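Local coordinates for protein isatin hydrolase (Ralstonia solanacearum, PDB 5NMP) that probably hydrolyses the ring amide of isatin to give isatinate, as a manganese-dependent member of the cyclase family, at residues E121-L126 with F164-E169. Sequence-based numbering, arbitrary orientation.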
ATOM      1  N   GLU A 121     -32.028   2.487   8.794  1.00 53.19           N
ATOM      2  CA  GLU A 121     -33.178   3.079   9.469  1.00 55.99           C
ATOM      3  C   GLU A 121     -32.779   4.153  10.475  1.00 60.77           C
ATOM      4  O   GLU A 121     -33.638   4.799  11.074  1.00 59.97           O
ATOM      5  CB  GLU A 121     -33.998   1.992  10.171  1.00 59.71           C
ATOM      6  CG  GLU A 121     -34.718   1.063   9.215  1.00 66.79           C
ATOM      7  CD  GLU A 121     -35.596   1.816   8.230  1.00 80.10           C
ATOM      8  OE1 GLU A 121     -36.387   2.680   8.671  1.00 86.54           O
ATOM      9  OE2 GLU A 121     -35.487   1.550   7.014  1.00 81.27           O
ATOM     10  N   ASN A 122     -31.474   4.337  10.659  1.00 57.67           N
ATOM     11  CA  ASN A 122     -30.964   5.363  11.562  1.00 56.49           C
ATOM     12  C   ASN A 122     -29.519   5.719  11.237  1.00 56.36           C
ATOM     13  O   ASN A 122     -28.604   4.934  11.475  1.00 55.90           O
ATOM     14  CB  ASN A 122     -31.074   4.908  13.017  1.00 53.26           C
ATOM     15  CG  ASN A 122     -30.591   5.961  13.999  1.00 57.39           C
ATOM     16  OD1 ASN A 122     -30.422   7.130  13.645  1.00 57.84           O
ATOM     17  ND2 ASN A 122     -30.373   5.552  15.243  1.00 55.35           N
ATOM     18  N   GLU A 123     -29.319   6.918  10.705  1.00 57.37           N
ATOM     19  CA  GLU A 123     -27.993   7.365  10.310  1.00 54.82           C
ATOM     20  C   GLU A 123     -27.123   7.715  11.520  1.00 56.13           C
ATOM     21  O   GLU A 123     -25.915   7.916  11.389  1.00 54.81           O
ATOM     22  CB  GLU A 123     -28.111   8.559   9.362  1.00 54.71           C
ATOM     23  CG  GLU A 123     -28.790   8.208   8.044  1.00 56.71           C
ATOM     24  CD  GLU A 123     -29.220   9.426   7.249  1.00 64.21           C
ATOM     25  OE1 GLU A 123     -29.645  10.430   7.863  1.00 73.47           O
ATOM     26  OE2 GLU A 123     -29.133   9.376   6.005  1.00 61.44           O
ATOM     27  N   ASP A 124     -27.736   7.771  12.698  1.00 57.71           N
ATOM     28  CA  ASP A 124     -27.001   8.068  13.926  1.00 58.82           C
ATOM     29  C   ASP A 124     -26.886   6.843  14.821  1.00 57.23           C
ATOM     30  O   ASP A 124     -26.579   6.958  16.010  1.00 60.82           O
ATOM     31  CB  ASP A 124     -27.670   9.207  14.690  1.00 56.08           C
ATOM     32  CG  ASP A 124     -27.438  10.550  14.041  1.00 69.92           C
ATOM     33  OD1 ASP A 124     -28.427  11.266  13.777  1.00 71.90           O
ATOM     34  OD2 ASP A 124     -26.262  10.892  13.799  1.00 69.16           O
ATOM     35  N   TRP A 125     -27.133   5.674  14.236  1.00 52.74           N
ATOM     36  CA  TRP A 125     -27.135   4.413  14.972  1.00 52.24           C
ATOM     37  C   TRP A 125     -25.803   4.157  15.672  1.00 52.88           C
ATOM     38  O   TRP A 125     -24.734   4.393  15.109  1.00 54.98           O
ATOM     39  CB  TRP A 125     -27.467   3.262  14.023  1.00 53.25           C
ATOM     40  CG  TRP A 125     -27.730   1.957  14.704  1.00 53.90           C
ATOM     41  CD1 TRP A 125     -28.917   1.524  15.217  1.00 52.96           C
ATOM     42  CD2 TRP A 125     -26.787   0.903  14.932  1.00 54.26           C
ATOM     43  NE1 TRP A 125     -28.771   0.269  15.755  1.00 54.52           N
ATOM     44  CE2 TRP A 125     -27.471  -0.134  15.594  1.00 52.87           C
ATOM     45  CE3 TRP A 125     -25.428   0.740  14.643  1.00 53.47           C
ATOM     46  CZ2 TRP A 125     -26.846  -1.320  15.971  1.00 50.03           C
ATOM     47  CZ3 TRP A 125     -24.808  -0.438  15.019  1.00 53.78           C
ATOM     48  CH2 TRP A 125     -25.517  -1.453  15.676  1.00 53.67           C
ATOM     49  N   LEU A 126     -25.878   3.670  16.905  1.00 52.27           N
ATOM     50  CA  LEU A 126     -24.688   3.457  17.713  1.00 49.62           C
ATOM     51  C   LEU A 126     -24.418   1.979  17.964  1.00 52.63           C
ATOM     52  O   LEU A 126     -25.294   1.243  18.423  1.00 57.23           O
ATOM     53  CB  LEU A 126     -24.816   4.196  19.046  1.00 50.91           C
ATOM     54  CG  LEU A 126     -25.003   5.709  18.945  1.00 55.94           C
ATOM     55  CD1 LEU A 126     -25.170   6.329  20.320  1.00 54.55           C
ATOM     56  CD2 LEU A 126     -23.833   6.338  18.205  1.00 58.31           C
ATOM     57  N   PHE A 164     -22.589  11.423   1.538  1.00 51.29           N
ATOM     58  CA  PHE A 164     -21.506  10.668   2.153  1.00 44.44           C
ATOM     59  C   PHE A 164     -21.049  11.320   3.454  1.00 45.35           C
ATOM     60  O   PHE A 164     -20.831  10.635   4.453  1.00 43.98           O
ATOM     61  CB  PHE A 164     -20.328  10.533   1.185  1.00 45.74           C
ATOM     62  CG  PHE A 164     -19.249   9.603   1.668  1.00 46.45           C
ATOM     63  CD1 PHE A 164     -19.379   8.230   1.514  1.00 46.65           C
ATOM     64  CD2 PHE A 164     -18.106  10.099   2.272  1.00 43.51           C
ATOM     65  CE1 PHE A 164     -18.389   7.369   1.958  1.00 47.74           C
ATOM     66  CE2 PHE A 164     -17.112   9.245   2.716  1.00 44.26           C
ATOM     67  CZ  PHE A 164     -17.253   7.879   2.559  1.00 47.04           C
ATOM     68  N   LEU A 165     -20.903  12.641   3.437  1.00 41.89           N
ATOM     69  CA  LEU A 165     -20.532  13.381   4.638  1.00 41.58           C
ATOM     70  C   LEU A 165     -21.743  13.547   5.561  1.00 50.32           C
ATOM     71  O   LEU A 165     -21.608  13.512   6.783  1.00 41.98           O
ATOM     72  CB  LEU A 165     -19.947  14.749   4.272  1.00 45.72           C
ATOM     73  CG  LEU A 165     -18.681  14.768   3.409  1.00 46.60           C
ATOM     74  CD1 LEU A 165     -18.227  16.195   3.152  1.00 44.23           C
ATOM     75  CD2 LEU A 165     -17.561  13.959   4.047  1.00 45.90           C
ATOM     76  N   ASN A 166     -22.916  13.720   4.955  1.00 50.61           N
ATOM     77  CA  ASN A 166     -24.192  13.831   5.665  1.00 44.73           C
ATOM     78  C   ASN A 166     -24.171  14.848   6.797  1.00 45.57           C
ATOM     79  O   ASN A 166     -24.316  14.498   7.967  1.00 47.86           O
ATOM     80  CB  ASN A 166     -24.621  12.475   6.216  1.00 44.72           C
ATOM     81  CG  ASN A 166     -26.095  12.433   6.561  1.00 47.19           C
ATOM     82  OD1 ASN A 166     -26.910  13.088   5.912  1.00 48.96           O
ATOM     83  ND2 ASN A 166     -26.447  11.673   7.590  1.00 47.81           N
ATOM     84  N   ILE A 167     -24.016  16.114   6.432  1.00 49.76           N
ATOM     85  CA  ILE A 167     -23.832  17.179   7.402  1.00 48.24           C
ATOM     86  C   ILE A 167     -25.049  18.094   7.506  1.00 53.59           C
ATOM     87  O   ILE A 167     -25.587  18.555   6.497  1.00 58.61           O
ATOM     88  CB  ILE A 167     -22.578  18.002   7.054  1.00 54.23           C
ATOM     89  CG1 ILE A 167     -21.330  17.221   7.476  1.00 55.09           C
ATOM     90  CG2 ILE A 167     -22.613  19.374   7.713  1.00 50.73           C
ATOM     91  CD1 ILE A 167     -20.035  17.929   7.206  1.00 58.48           C
ATOM     92  N   ARG A 168     -25.484  18.329   8.741  1.00 55.12           N
ATOM     93  CA  ARG A 168     -26.564  19.266   9.023  1.00 61.71           C
ATOM     94  C   ARG A 168     -26.020  20.433   9.850  1.00 66.03           C
ATOM     95  O   ARG A 168     -24.805  20.595   9.965  1.00 66.81           O
ATOM     96  CB  ARG A 168     -27.713  18.557   9.741  1.00 67.84           C
ATOM     97  CG  ARG A 168     -28.236  17.349   8.971  1.00 71.89           C
ATOM     98  CD  ARG A 168     -29.686  17.036   9.305  1.00 79.07           C
ATOM     99  NE  ARG A 168     -29.818  15.974  10.300  1.00 79.27           N
ATOM    100  CZ  ARG A 168     -29.774  14.676  10.016  1.00 76.74           C
ATOM    101  NH1 ARG A 168     -29.591  14.274   8.764  1.00 74.01           N
ATOM    102  NH2 ARG A 168     -29.909  13.778  10.984  1.00 76.08           N
ATOM    103  N   GLU A 169     -26.903  21.245  10.424  1.00 66.73           N
ATOM    104  CA  GLU A 169     -26.461  22.454  11.118  1.00 73.66           C
ATOM    105  C   GLU A 169     -25.704  22.141  12.413  1.00 71.59           C
ATOM    106  O   GLU A 169     -24.983  22.990  12.942  1.00 70.41           O
ATOM    107  CB  GLU A 169     -27.658  23.372  11.405  1.00 82.91           C
ATOM    108  CG  GLU A 169     -28.052  23.500  12.872  1.00 92.18           C
ATOM    109  CD  GLU A 169     -28.763  22.269  13.402  1.00101.46           C
ATOM    110  OE1 GLU A 169     -29.090  21.372  12.593  1.00101.15           O
ATOM    111  OE2 GLU A 169     -28.991  22.200  14.631  1.00106.58           O
TER
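Glu123 and Asp124 reach over from a surface loop to Asn166 and Arg168, and the turn that presents them starts at Asn122. There the side chain folds back as an Asx turn, OD1 of Asn122 accepting from N of Asp124 at 2.9 Å with the donor well above the carbonyl plane, while Trp125 N returns to Asn122 O at 3.2 Å and closes a type I beta turn. The CB of Glu123 leaves the backbone toward 164-169, the chain beyond CG is extended, and OE1 accepts a weak hydrogen bond from Asn166 ND2 at 3.4 Å, the carboxylate and amide planes standing 65° apart. The same OE1 lies at the edge of the Arg168 guanidinium, in its plane, but the salt bridge is long, 3.9 Å to NH1. OE2 of Glu123 has a salt bridge of its own with Arg157. Asp124 meets Arg168 from the opposite direction, its OD1 4.0 Å from NH2, too long for a salt bridge, though the opposite charges probably still attract; a hydrogen bond from His173 ND1 secures OD1 instead. His173 also accepts from Asn166 ND2 through its backbone O. Asn166, with positive phi, is the first residue past helix 161-165 to leave helical backbone angles, just before strand 167-168. Away from the manganese site, this is a polar surface contact between a type I turn with an Asx turn at its start, leading into strand 126-127, and a helix-to-hairpin junction whose strands are 167-168 and 171-172.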